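Local coordinates for protein fructosamine deglycase FrlB (Bacillus subtilis, PDB 3EUA) that catalyses the conversion of a range of fructosamine 6-phosphates to glucose 6-phosphate and a free amino acid, and assembles as a homooctamer, at residues K44-R49 and K291-P296; S53-L58 and P69-E74; F96-G101 and E118-A123; L132-N137 and L141-F146. All blocks are in the same frame, centred on the assembly; numbering follows the deposited sequence.

Contact 1: residues K44-R49 and K291-P296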
loop_
_atom_site.group_PDB
_atom_site.type_symbol
_atom_site.label_atom_id
_atom_site.label_comp_id
_atom_site.label_asym_id
_atom_site.label_seq_id
_atom_site.Cartn_x
_atom_site.Cartn_y
_atom_site.Cartn_z
ATOM N N LYS A 44 11.681 0.298 -3.321
ATOM C CA LYS A 44 10.732 -0.282 -4.286
ATOM C C LYS A 44 10.615 0.691 -5.461
ATOM O O LYS A 44 10.650 0.274 -6.642
ATOM C CB LYS A 44 9.390 -0.629 -3.598
ATOM C CG LYS A 44 8.201 -1.017 -4.487
ATOM C CD LYS A 44 8.467 -2.077 -5.517
ATOM C CE LYS A 44 7.203 -2.384 -6.348
ATOM N NZ LYS A 44 7.477 -3.213 -7.560
ATOM N N TYR A 45 10.544 1.984 -5.181
ATOM C CA TYR A 45 10.485 2.980 -6.236
ATOM C C TYR A 45 11.745 2.916 -7.113
ATOM O O TYR A 45 11.636 2.927 -8.329
ATOM C CB TYR A 45 10.326 4.362 -5.650
ATOM C CG TYR A 45 10.073 5.412 -6.656
ATOM C CD1 TYR A 45 8.770 5.739 -7.032
ATOM C CD2 TYR A 45 11.115 6.121 -7.214
ATOM C CE1 TYR A 45 8.529 6.750 -7.963
ATOM C CE2 TYR A 45 10.895 7.108 -8.110
ATOM C CZ TYR A 45 9.598 7.421 -8.496
ATOM O OH TYR A 45 9.394 8.427 -9.430
ATOM N N VAL A 46 12.931 2.813 -6.478
ATOM C CA VAL A 46 14.197 2.678 -7.199
ATOM C C VAL A 46 14.152 1.469 -8.122
ATOM O O VAL A 46 14.426 1.573 -9.317
ATOM C CB VAL A 46 15.426 2.595 -6.225
ATOM C CG1 VAL A 46 16.719 2.236 -6.959
ATOM C CG2 VAL A 46 15.617 3.927 -5.480
ATOM N N PHE A 47 13.799 0.311 -7.589
ATOM C CA PHE A 47 13.685 -0.877 -8.430
ATOM C C PHE A 47 12.720 -0.689 -9.585
ATOM O O PHE A 47 13.009 -1.121 -10.702
ATOM C CB PHE A 47 13.290 -2.132 -7.625
ATOM C CG PHE A 47 14.443 -2.983 -7.275
ATOM C CD1 PHE A 47 15.259 -2.680 -6.208
ATOM C CD2 PHE A 47 14.758 -4.086 -8.069
ATOM C CE1 PHE A 47 16.364 -3.473 -5.910
ATOM C CE2 PHE A 47 15.851 -4.872 -7.764
ATOM C CZ PHE A 47 16.660 -4.552 -6.693
ATOM N N ASP A 48 11.578 -0.057 -9.338
ATOM C CA ASP A 48 10.604 0.177 -10.424
ATOM C C ASP A 48 11.153 1.043 -11.544
ATOM O O ASP A 48 10.863 0.799 -12.702
ATOM C CB ASP A 48 9.277 0.767 -9.898
ATOM C CG ASP A 48 8.428 -0.258 -9.162
ATOM O OD1 ASP A 48 8.690 -1.487 -9.267
ATOM O OD2 ASP A 48 7.474 0.162 -8.483
ATOM N N ARG A 49 11.947 2.047 -11.194
ATOM C CA ARG A 49 12.549 2.955 -12.188
ATOM C C ARG A 49 13.862 2.458 -12.814
ATOM O O ARG A 49 14.222 2.876 -13.922
ATOM C CB ARG A 49 12.820 4.297 -11.515
ATOM C CG ARG A 49 11.593 5.115 -11.226
ATOM C CD ARG A 49 11.261 6.086 -12.354
ATOM N NE ARG A 49 11.170 5.467 -13.670
ATOM C CZ ARG A 49 12.018 5.605 -14.686
ATOM N NH1 ARG A 49 13.103 6.376 -14.627
ATOM N NH2 ARG A 49 11.751 4.978 -15.824
ATOM N N LYS A 291 18.745 12.633 -7.109
ATOM C CA LYS A 291 18.058 13.586 -6.196
ATOM C C LYS A 291 16.667 13.091 -5.760
ATOM O O LYS A 291 16.255 13.184 -4.584
ATOM C CB LYS A 291 17.811 14.967 -6.829
ATOM C CG LYS A 291 18.971 15.834 -7.198
ATOM C CD LYS A 291 18.421 17.260 -7.400
ATOM C CE LYS A 291 19.322 18.180 -8.250
ATOM N NZ LYS A 291 20.706 18.330 -7.796
ATOM N N GLY A 292 15.939 12.517 -6.715
ATOM C CA GLY A 292 14.584 12.042 -6.436
ATOM C C GLY A 292 14.570 10.857 -5.501
ATOM O O GLY A 292 13.619 10.688 -4.703
ATOM N N TYR A 293 15.631 10.047 -5.564
ATOM C CA TYR A 293 15.729 8.887 -4.699
ATOM C C TYR A 293 16.191 9.252 -3.300
ATOM O O TYR A 293 15.834 8.559 -2.337
ATOM C CB TYR A 293 16.688 7.836 -5.285
ATOM C CG TYR A 293 16.399 7.389 -6.716
ATOM C CD1 TYR A 293 15.099 7.140 -7.143
ATOM C CD2 TYR A 293 17.436 7.071 -7.595
ATOM C CE1 TYR A 293 14.833 6.702 -8.424
ATOM C CE2 TYR A 293 17.169 6.626 -8.916
ATOM C CZ TYR A 293 15.851 6.434 -9.301
ATOM O OH TYR A 293 15.483 5.972 -10.544
ATOM N N LEU A 294 16.939 10.347 -3.169
ATOM C CA LEU A 294 17.482 10.787 -1.866
ATOM C C LEU A 294 16.616 11.780 -1.087
ATOM O O LEU A 294 16.707 11.852 0.147
ATOM C CB LEU A 294 18.890 11.390 -2.063
ATOM C CG LEU A 294 19.950 10.378 -2.548
ATOM C CD1 LEU A 294 21.230 11.092 -3.021
ATOM C CD2 LEU A 294 20.254 9.288 -1.488
ATOM N N ALA A 295 15.768 12.518 -1.779
ATOM C CA ALA A 295 14.905 13.512 -1.106
ATOM C C ALA A 295 14.077 12.939 0.034
ATOM O O ALA A 295 13.908 13.631 1.054
ATOM C CB ALA A 295 13.989 14.218 -2.079
ATOM N N PRO A 296 13.532 11.712 -0.132
ATOM C CA PRO A 296 12.735 11.194 1.000
ATOM C C PRO A 296 13.502 11.056 2.327
ATOM O O PRO A 296 12.895 11.158 3.420
ATOM C CB PRO A 296 12.270 9.816 0.533
ATOM C CG PRO A 296 12.675 9.634 -0.862
ATOM C CD PRO A 296 13.534 10.798 -1.292
HETATM O O HOH W 1 14.554 7.741 -12.233
#

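Contact 2: residues S53-L58 and P69-E74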
loop_
_atom_site.group_PDB
_atom_site.type_symbol
_atom_site.label_atom_id
_atom_site.label_comp_id
_atom_site.label_asym_id
_atom_site.label_seq_id
_atom_site.Cartn_x
_atom_site.Cartn_y
_atom_site.Cartn_z
ATOM N N SER A 53 15.356 -6.298 -15.158
ATOM C CA SER A 53 15.208 -7.743 -15.061
ATOM C C SER A 53 14.796 -8.346 -13.721
ATOM O O SER A 53 14.690 -9.572 -13.626
ATOM C CB SER A 53 16.576 -8.350 -15.401
ATOM O OG SER A 53 17.529 -8.007 -14.389
ATOM N N ILE A 54 14.588 -7.527 -12.690
ATOM C CA ILE A 54 14.265 -8.066 -11.376
ATOM C C ILE A 54 12.917 -7.543 -10.893
ATOM O O ILE A 54 12.694 -6.346 -10.833
ATOM C CB ILE A 54 15.359 -7.725 -10.337
ATOM C CG1 ILE A 54 16.733 -8.277 -10.789
ATOM C CG2 ILE A 54 14.929 -8.272 -8.973
ATOM C CD1 ILE A 54 17.965 -7.665 -10.121
ATOM N N ASN A 55 12.023 -8.483 -10.598
ATOM C CA ASN A 55 10.706 -8.228 -10.030
ATOM C C ASN A 55 10.889 -7.808 -8.584
ATOM O O ASN A 55 11.667 -8.429 -7.878
ATOM C CB ASN A 55 9.882 -9.533 -10.086
ATOM C CG ASN A 55 8.527 -9.437 -9.401
ATOM O OD1 ASN A 55 8.248 -8.524 -8.598
ATOM N ND2 ASN A 55 7.661 -10.405 -9.712
ATOM N N SER A 56 10.205 -6.753 -8.153
ATOM C CA SER A 56 10.269 -6.294 -6.766
ATOM C C SER A 56 8.877 -6.301 -6.130
ATOM O O SER A 56 7.887 -5.901 -6.769
ATOM C CB SER A 56 10.851 -4.871 -6.663
ATOM O OG SER A 56 10.083 -3.932 -7.426
ATOM N N ASP A 57 8.793 -6.794 -4.893
ATOM C CA ASP A 57 7.565 -6.771 -4.116
ATOM C C ASP A 57 7.913 -6.354 -2.672
ATOM O O ASP A 57 9.047 -6.492 -2.222
ATOM C CB ASP A 57 6.813 -8.103 -4.149
ATOM C CG ASP A 57 6.045 -8.331 -5.438
ATOM O OD1 ASP A 57 5.108 -7.570 -5.722
ATOM O OD2 ASP A 57 6.320 -9.329 -6.134
ATOM N N LEU A 58 6.933 -5.787 -1.985
ATOM C CA LEU A 58 7.103 -5.317 -0.627
ATOM C C LEU A 58 5.957 -5.757 0.210
ATOM O O LEU A 58 4.807 -5.572 -0.177
ATOM C CB LEU A 58 7.173 -3.793 -0.638
ATOM C CG LEU A 58 7.478 -3.029 0.662
ATOM C CD1 LEU A 58 8.194 -1.758 0.348
ATOM C CD2 LEU A 58 6.248 -2.696 1.478
ATOM N N PRO A 69 4.311 -15.951 -1.470
ATOM C CA PRO A 69 4.384 -15.758 -2.917
ATOM C C PRO A 69 4.949 -16.968 -3.615
ATOM O O PRO A 69 6.012 -17.444 -3.229
ATOM C CB PRO A 69 5.318 -14.571 -3.063
ATOM C CG PRO A 69 5.183 -13.828 -1.785
ATOM C CD PRO A 69 4.990 -14.863 -0.741
ATOM N N VAL A 70 4.231 -17.452 -4.628
ATOM C CA VAL A 70 4.668 -18.648 -5.360
ATOM C C VAL A 70 6.018 -18.457 -6.075
ATOM O O VAL A 70 6.742 -19.423 -6.289
ATOM C CB VAL A 70 3.572 -19.196 -6.337
ATOM C CG1 VAL A 70 3.275 -18.241 -7.433
ATOM C CG2 VAL A 70 4.018 -20.495 -6.950
ATOM N N GLN A 71 6.384 -17.213 -6.378
ATOM C CA GLN A 71 7.652 -16.937 -7.040
ATOM C C GLN A 71 8.827 -16.848 -6.061
ATOM O O GLN A 71 9.937 -16.619 -6.493
ATOM C CB GLN A 71 7.523 -15.664 -7.882
ATOM C CG GLN A 71 6.631 -15.874 -9.101
ATOM C CD GLN A 71 6.378 -14.601 -9.876
ATOM O OE1 GLN A 71 7.199 -13.702 -9.887
ATOM N NE2 GLN A 71 5.234 -14.522 -10.527
ATOM N N LEU A 72 8.585 -17.009 -4.756
ATOM C CA LEU A 72 9.660 -17.009 -3.766
ATOM C C LEU A 72 10.433 -18.311 -3.877
ATOM O O LEU A 72 9.856 -19.390 -3.761
ATOM C CB LEU A 72 9.117 -16.904 -2.336
ATOM C CG LEU A 72 10.120 -16.970 -1.164
ATOM C CD1 LEU A 72 11.125 -15.883 -1.262
ATOM C CD2 LEU A 72 9.378 -16.914 0.181
ATOM N N GLY A 73 11.748 -18.215 -4.051
ATOM C CA GLY A 73 12.559 -19.406 -4.158
ATOM C C GLY A 73 14.037 -19.147 -4.327
ATOM O O GLY A 73 14.547 -18.117 -3.930
ATOM N N GLU A 74 14.714 -20.086 -4.979
ATOM C CA GLU A 74 16.165 -20.023 -5.174
ATOM C C GLU A 74 16.689 -18.845 -5.975
ATOM O O GLU A 74 17.873 -18.522 -5.874
ATOM C CB GLU A 74 16.669 -21.311 -5.809
ATOM C CG GLU A 74 16.564 -22.511 -4.863
ATOM C CD GLU A 74 16.941 -23.819 -5.533
ATOM O OE1 GLU A 74 16.797 -23.895 -6.783
ATOM O OE2 GLU A 74 17.370 -24.773 -4.815
#

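Contact 3: residues F96-G101 and E118-A123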
loop_
_atom_site.group_PDB
_atom_site.type_symbol
_atom_site.label_atom_id
_atom_site.label_comp_id
_atom_site.label_asym_id
_atom_site.label_seq_id
_atom_site.Cartn_x
_atom_site.Cartn_y
_atom_site.Cartn_z
ATOM N N PHE A 96 11.788 -18.390 7.026
ATOM C CA PHE A 96 10.878 -18.841 5.985
ATOM C C PHE A 96 11.487 -18.711 4.585
ATOM O O PHE A 96 11.458 -19.668 3.815
ATOM C CB PHE A 96 9.578 -18.034 6.076
ATOM C CG PHE A 96 8.585 -18.363 5.025
ATOM C CD1 PHE A 96 7.880 -19.556 5.074
ATOM C CD2 PHE A 96 8.328 -17.495 4.001
ATOM C CE1 PHE A 96 6.949 -19.858 4.111
ATOM C CE2 PHE A 96 7.391 -17.813 3.046
ATOM C CZ PHE A 96 6.720 -18.972 3.104
ATOM N N ALA A 97 12.019 -17.532 4.277
ATOM C CA ALA A 97 12.642 -17.256 2.981
ATOM C C ALA A 97 13.880 -18.112 2.786
ATOM O O ALA A 97 14.049 -18.714 1.730
ATOM C CB ALA A 97 12.984 -15.773 2.849
ATOM N N ARG A 98 14.722 -18.205 3.815
ATOM C CA ARG A 98 15.936 -19.005 3.708
ATOM C C ARG A 98 15.582 -20.483 3.481
ATOM O O ARG A 98 16.240 -21.146 2.688
ATOM C CB ARG A 98 16.829 -18.831 4.923
ATOM C CG ARG A 98 18.244 -19.354 4.725
ATOM C CD ARG A 98 19.188 -18.784 5.791
ATOM N NE ARG A 98 20.576 -19.194 5.562
ATOM C CZ ARG A 98 21.610 -18.892 6.346
ATOM N NH1 ARG A 98 21.449 -18.166 7.446
ATOM N NH2 ARG A 98 22.828 -19.329 6.025
ATOM N N GLY A 99 14.547 -20.974 4.157
ATOM C CA GLY A 99 14.088 -22.363 4.010
ATOM C C GLY A 99 13.633 -22.674 2.595
ATOM O O GLY A 99 13.719 -23.812 2.168
ATOM N N LYS A 100 13.156 -21.651 1.876
ATOM C CA LYS A 100 12.749 -21.766 0.468
ATOM C C LYS A 100 13.926 -21.618 -0.521
ATOM O O LYS A 100 13.710 -21.602 -1.733
ATOM C CB LYS A 100 11.737 -20.692 0.084
ATOM C CG LYS A 100 10.412 -20.647 0.819
ATOM C CD LYS A 100 9.404 -21.588 0.308
ATOM C CE LYS A 100 8.073 -21.283 0.929
ATOM N NZ LYS A 100 7.010 -22.173 0.416
ATOM N N GLY A 101 15.147 -21.484 -0.027
ATOM C CA GLY A 101 16.324 -21.345 -0.891
ATOM C C GLY A 101 16.653 -19.910 -1.289
ATOM O O GLY A 101 17.567 -19.665 -2.063
ATOM N N GLU A 118 19.221 -15.756 11.878
ATOM C CA GLU A 118 18.482 -16.421 10.803
ATOM C C GLU A 118 18.925 -16.036 9.397
ATOM O O GLU A 118 18.902 -16.879 8.501
ATOM C CB GLU A 118 16.979 -16.134 10.910
ATOM C CG GLU A 118 16.313 -16.628 12.154
ATOM C CD GLU A 118 16.370 -18.143 12.306
ATOM O OE1 GLU A 118 16.549 -18.871 11.298
ATOM O OE2 GLU A 118 16.221 -18.589 13.454
ATOM N N ALA A 119 19.291 -14.774 9.200
ATOM C CA ALA A 119 19.669 -14.271 7.883
ATOM C C ALA A 119 21.037 -14.764 7.468
ATOM O O ALA A 119 21.922 -14.907 8.293
ATOM C CB ALA A 119 19.626 -12.735 7.842
ATOM N N GLN A 120 21.214 -14.985 6.163
ATOM C CA GLN A 120 22.476 -15.464 5.634
ATOM C C GLN A 120 23.540 -14.372 5.685
ATOM O O GLN A 120 24.700 -14.647 6.002
ATOM C CB GLN A 120 22.277 -16.042 4.206
ATOM C CG GLN A 120 23.543 -16.639 3.584
ATOM C CD GLN A 120 23.338 -17.270 2.223
ATOM O OE1 GLN A 120 22.215 -17.496 1.774
ATOM N NE2 GLN A 120 24.447 -17.591 1.562
ATOM N N TYR A 121 23.148 -13.149 5.354
ATOM C CA TYR A 121 24.023 -11.983 5.395
ATOM C C TYR A 121 23.406 -10.955 6.341
ATOM O O TYR A 121 22.188 -10.828 6.402
ATOM C CB TYR A 121 24.190 -11.373 3.995
ATOM C CG TYR A 121 25.005 -12.219 3.038
ATOM C CD1 TYR A 121 24.393 -13.188 2.243
ATOM C CD2 TYR A 121 26.392 -12.050 2.934
ATOM C CE1 TYR A 121 25.121 -13.946 1.376
ATOM C CE2 TYR A 121 27.135 -12.840 2.075
ATOM C CZ TYR A 121 26.482 -13.771 1.296
ATOM O OH TYR A 121 27.182 -14.562 0.430
ATOM N N VAL A 122 24.253 -10.240 7.076
ATOM C CA VAL A 122 23.823 -9.238 8.021
ATOM C C VAL A 122 24.573 -7.948 7.790
ATOM O O VAL A 122 25.781 -7.957 7.674
ATOM C CB VAL A 122 24.080 -9.674 9.478
ATOM C CG1 VAL A 122 23.669 -8.544 10.447
ATOM C CG2 VAL A 122 23.317 -10.959 9.801
ATOM N N ALA A 123 23.845 -6.838 7.730
ATOM C CA ALA A 123 24.428 -5.529 7.541
ATOM C C ALA A 123 23.912 -4.636 8.659
ATOM O O ALA A 123 22.726 -4.434 8.798
ATOM C CB ALA A 123 24.017 -4.986 6.183
HETATM O O HOH W 2 21.224 -20.665 2.840
#

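Contact 4: residues L132-N137 and L141-F146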
loop_
_atom_site.group_PDB
_atom_site.type_symbol
_atom_site.label_atom_id
_atom_site.label_comp_id
_atom_site.label_asym_id
_atom_site.label_seq_id
_atom_site.Cartn_x
_atom_site.Cartn_y
_atom_site.Cartn_z
ATOM N N LEU A 132 25.718 9.290 10.675
ATOM C CA LEU A 132 25.744 10.070 9.431
ATOM C C LEU A 132 24.777 9.383 8.450
ATOM O O LEU A 132 24.620 8.162 8.467
ATOM C CB LEU A 132 27.160 10.192 8.889
ATOM C CG LEU A 132 28.147 10.755 9.899
ATOM C CD1 LEU A 132 29.531 10.829 9.242
ATOM C CD2 LEU A 132 27.722 12.104 10.454
ATOM N N ALA A 133 24.141 10.179 7.589
ATOM C CA ALA A 133 23.141 9.656 6.646
ATOM C C ALA A 133 23.512 8.352 5.946
ATOM O O ALA A 133 22.709 7.384 5.946
ATOM C CB ALA A 133 22.749 10.724 5.571
ATOM N N ILE A 134 24.709 8.312 5.381
ATOM C CA ILE A 134 25.165 7.150 4.630
ATOM C C ILE A 134 25.186 5.843 5.461
ATOM O O ILE A 134 25.042 4.750 4.948
ATOM C CB ILE A 134 26.527 7.440 4.066
ATOM C CG1 ILE A 134 27.011 6.266 3.200
ATOM C CG2 ILE A 134 27.546 7.799 5.223
ATOM C CD1 ILE A 134 28.160 6.724 2.234
ATOM N N ASN A 135 25.367 5.986 6.776
ATOM C CA ASN A 135 25.437 4.840 7.688
ATOM C C ASN A 135 24.142 4.487 8.419
ATOM O O ASN A 135 24.092 3.555 9.253
ATOM C CB ASN A 135 26.507 5.141 8.761
ATOM C CG ASN A 135 27.885 5.412 8.142
ATOM O OD1 ASN A 135 28.275 4.748 7.188
ATOM N ND2 ASN A 135 28.586 6.414 8.651
ATOM N N THR A 136 23.099 5.276 8.171
ATOM C CA THR A 136 21.814 5.052 8.812
ATOM C C THR A 136 21.082 3.909 8.110
ATOM O O THR A 136 21.515 3.412 7.084
ATOM C CB THR A 136 20.897 6.313 8.757
ATOM O OG1 THR A 136 20.620 6.613 7.396
ATOM C CG2 THR A 136 21.506 7.574 9.493
ATOM N N ASN A 137 19.957 3.496 8.678
ATOM C CA ASN A 137 19.145 2.424 8.084
ATOM C C ASN A 137 18.817 2.742 6.603
ATOM O O ASN A 137 19.024 1.922 5.703
ATOM C CB ASN A 137 17.906 2.086 8.926
ATOM C CG ASN A 137 16.982 3.288 9.196
ATOM O OD1 ASN A 137 17.266 4.416 8.804
ATOM N ND2 ASN A 137 15.838 3.021 9.859
ATOM N N LEU A 141 20.514 0.583 3.448
ATOM C CA LEU A 141 19.541 -0.029 2.541
ATOM C C LEU A 141 19.857 0.351 1.098
ATOM O O LEU A 141 19.847 -0.504 0.201
ATOM C CB LEU A 141 18.118 0.383 2.916
ATOM C CG LEU A 141 16.974 -0.120 2.017
ATOM C CD1 LEU A 141 17.166 -1.577 1.661
ATOM C CD2 LEU A 141 15.626 0.110 2.733
ATOM N N TYR A 142 20.123 1.621 0.858
ATOM C CA TYR A 142 20.507 2.046 -0.483
ATOM C C TYR A 142 21.873 1.479 -0.943
ATOM O O TYR A 142 22.071 1.212 -2.126
ATOM C CB TYR A 142 20.467 3.575 -0.652
ATOM C CG TYR A 142 19.124 4.182 -1.007
ATOM C CD1 TYR A 142 18.048 3.404 -1.481
ATOM C CD2 TYR A 142 19.004 5.567 -1.123
ATOM C CE1 TYR A 142 16.846 3.996 -1.889
ATOM C CE2 TYR A 142 17.792 6.182 -1.542
ATOM C CZ TYR A 142 16.728 5.386 -1.903
ATOM O OH TYR A 142 15.570 5.961 -2.317
ATOM N N GLN A 143 22.828 1.311 -0.043
ATOM C CA GLN A 143 24.086 0.663 -0.431
ATOM C C GLN A 143 23.779 -0.730 -1.013
ATOM O O GLN A 143 24.302 -1.126 -2.081
ATOM C CB GLN A 143 25.027 0.536 0.771
ATOM C CG GLN A 143 25.526 1.842 1.387
ATOM C CD GLN A 143 26.347 1.607 2.649
ATOM O OE1 GLN A 143 27.090 0.641 2.732
ATOM N NE2 GLN A 143 26.236 2.510 3.625
ATOM N N ILE A 144 22.908 -1.465 -0.319
ATOM C CA ILE A 144 22.483 -2.794 -0.755
ATOM C C ILE A 144 21.717 -2.745 -2.086
ATOM O O ILE A 144 22.000 -3.506 -3.031
ATOM C CB ILE A 144 21.560 -3.467 0.296
ATOM C CG1 ILE A 144 22.308 -3.641 1.639
ATOM C CG2 ILE A 144 21.067 -4.815 -0.228
ATOM C CD1 ILE A 144 21.468 -4.170 2.858
ATOM N N VAL A 145 20.725 -1.855 -2.146
ATOM C CA VAL A 145 19.847 -1.732 -3.317
ATOM C C VAL A 145 20.599 -1.290 -4.578
ATOM O O VAL A 145 20.547 -1.982 -5.596
ATOM C CB VAL A 145 18.651 -0.807 -2.996
ATOM C CG1 VAL A 145 17.858 -0.392 -4.230
ATOM C CG2 VAL A 145 17.762 -1.514 -1.991
ATOM N N PHE A 146 21.317 -0.178 -4.514
ATOM C CA PHE A 146 22.073 0.279 -5.695
ATOM C C PHE A 146 23.223 -0.647 -6.023
ATOM O O PHE A 146 23.579 -0.809 -7.192
ATOM C CB PHE A 146 22.576 1.708 -5.542
ATOM C CG PHE A 146 21.480 2.744 -5.700
ATOM C CD1 PHE A 146 21.137 3.231 -6.952
ATOM C CD2 PHE A 146 20.789 3.207 -4.603
ATOM C CE1 PHE A 146 20.107 4.158 -7.087
ATOM C CE2 PHE A 146 19.779 4.131 -4.737
ATOM C CZ PHE A 146 19.441 4.600 -5.983
#

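Contact 1: residues K44-R49 and K291-P296
Tyr-293 carries nearly all of what 291-296 presents to Tyr-45, Val-46 and Arg-49. The two helical segments run antiparallel, at 170°, and their axes come no closer than 10.7 Å, so a long side chain has to bridge them. Following 291-296 along the chain, the contact is reached at Tyr-293, where the CG is anti to the carbonyl carbon (chi1 -54°), which sends the ring across to helix 41-50. Val-46 CG2 lies over one ring face, 3.9 Å from the centroid and 23° off the normal, a CH-pi contact displaced toward the rim. Tyr-45 meets the same ring at its edge, its CD2 4.0 Å from Tyr-293 CE1, the two side chains crossing at about a right angle; its own hydroxyl bonds to Glu-254. Tyr-293 OH reaches Arg-49 CB at 3.3 Å and is hydrogen-bonded to Glu-50. A water donates to Tyr-293 OH at 2.6 Å and accepts from Arg-49 NH1, while Arg-49 NH2 bonds to Asn-68 O of the second subunit. A leucine in place of Tyr-293 would probably leave Glu-50 and the water without their hydroxyl partner and open a gap beside the Tyr-45 ring edge and Arg-49 CB. Further along, Leu-294 turns to helix 158-190, and the helix is kinked where the nitrogens of Tyr-293 and Pro-296 make no bond to the turn before, the proline having no hydrogen to give. The contact thus joins the two SIS regions: helix 137-153 packs on Val-46 through Phe-146 and Leu-149, and strand 55-60 lies against Phe-47 and Asp-48.

Contact 2: residues S53-L58 and P69-E74
Asn-55 and Gln-71 make this contact alone, through the amides at the ends of their side chains. The two amide ends, Gln-71 OE1 and Asn-55 ND2 as modelled, are 3.3 Å apart. The two amide planes stand 76° apart and the side chains cross at about a right angle. Gln-71 spans the gap by an extended chain beyond CG (chi2 174°), needed because the nearest CA atoms, those of Asn-55 and Gln-71, are 9.7 Å apart. Both side chains also rest on His-27 of strand 27-32, and Gln-71 NE2 bonds to Ile-54 O and Ser-51 O of the second subunit. Asn-55 packs against Asn-55 of that subunit, placing this close part at the dimer interface. The 51 Å² buried comes from these two residues alone; on the outer, looser side of the turn Val-70 and Glu-74 are exposed, though Val-70 packs on Ser-51 of the second subunit. A type I turn from Pro-69 to Leu-72, closed by Leu-72 N to Pro-69 O at 3.0 Å, sets Gln-71 facing the strand. Strand 55-60, helix 61-67 and strand 76-82 form a beta-alpha-beta crossover passing over the intervening strand 27-32, in the five-stranded parallel sheet of an SIS domain.

Contact 3: residues F96-G101 and E118-A123
Arg-98 has the greatest buried area here, laying its guanidinium beside Glu-118 and Gln-120. Its CG stands anti to the backbone nitrogen (chi1 -166°), which points the extended chain from the end of helix 88-99 to the turn before strand 121-124. Arg-98 NH1 donates to Glu-118 O at 3.0 Å with an almost straight N-H...O angle of 167°. The oxygen lies in the guanidinium plane, but the donor stands above the carbonyl plane, 55° out of it, and so not on a lone pair. Glu-118 is the last residue of helix 114-118, and the positive group is likely to be attracted to this carbonyl end of the helix. The carboxylate of Glu-118 stays apart, its OE1 6.3 Å from Arg-98 NH1, while the side chain packs on Val-91, Ala-94 and Ala-95.

These turns belong to a beta-alpha-beta alternation at one edge of the parallel SIS sheet: helix 88-99 ends in a Schellman motif at Gly-101 and leads to strand 103-108, next to the outermost strand 121-124.

Gln-120 supplies the other surface. Its CA lies 3.4 Å above the guanidinium plane, toward the rim, and CB is 3.6 Å from Arg-98 CZ. The Gln-120 amide is nearly parallel to the guanidinium. A water accepts from Arg-98 NE at 3.2 Å and gives a weak bond to Gln-120 OE1, while Gln-120 N is bonded to Thr-104 OG1.

Contact 4: residues L132-N137 and L141-F146
The N-terminus of helix 137-153, capped by Thr-136, is the motif here, with Asn-137 O taking the N-H of Leu-141. This bond of the first turn measures 3.0 Å from Leu-141 N to Asn-137 O, at an N-H...O angle of 157°. Thr-136 OG1 accepts a weak bond from Gly-139 N, the cap proper. Preceding it, a short 3-10 segment, 133-135, brings the chain from the parallel sheet of the SIS domain to the helix, and the Gln-143 side chain reaches back to this turn. Gln-143 is extended beyond CG (chi2 175°), which carries its amide back along the helix to Ile-134. There Gln-143 NE2 donates to Ile-134 O at 2.9 Å, a weak bond, since the N-H...O angle is only 129°. The same nitrogen lies 3.9 Å from Ile-134 CG1, so the amide end also packs on the isoleucine, whose side chain crosses it at about a right angle. The other end of the amide is engaged too: Gln-143 OE1 accepts from Asn-10 N, so both polar atoms of this buried amide have a partner, though the bond at NE2 is weak. Leu-141 and Ile-144 touch Met-107 of strand 103-108, where the helix packs on the sheet. Ala-133 O receives two donors from one residue, Thr-136 N at 3.1 Å and Thr-136 OG1 at 2.7 Å, the hydroxyl lying in the carbonyl plane on a lone pair.

In the fold
Contacts 2, 3 and 4 lie in the first SIS region, and contact 1 joins that region to the second. Contact 1 meets contact 4 where Tyr-293 O and Tyr-142 OH are 2.6 Å apart, a probable hydrogen bond, with Phe-146 CZ packed 3.6 Å from Tyr-293 CD2. It meets contact 2 through Lys-44 NZ and Ser-56 OG, 2.7 Å apart; both contacts also touch the second subunit. Contacts 2 and 3 share a hydrophobic touch, Leu-72 CD2 to Phe-96 CE2 at 3.6 Å. Contacts 3 and 4 barely meet, Ala-123 CB being 4.3 Å from Ile-144 CD1. Contacts 1 and 3 stay about 14 Å apart at their nearest atoms.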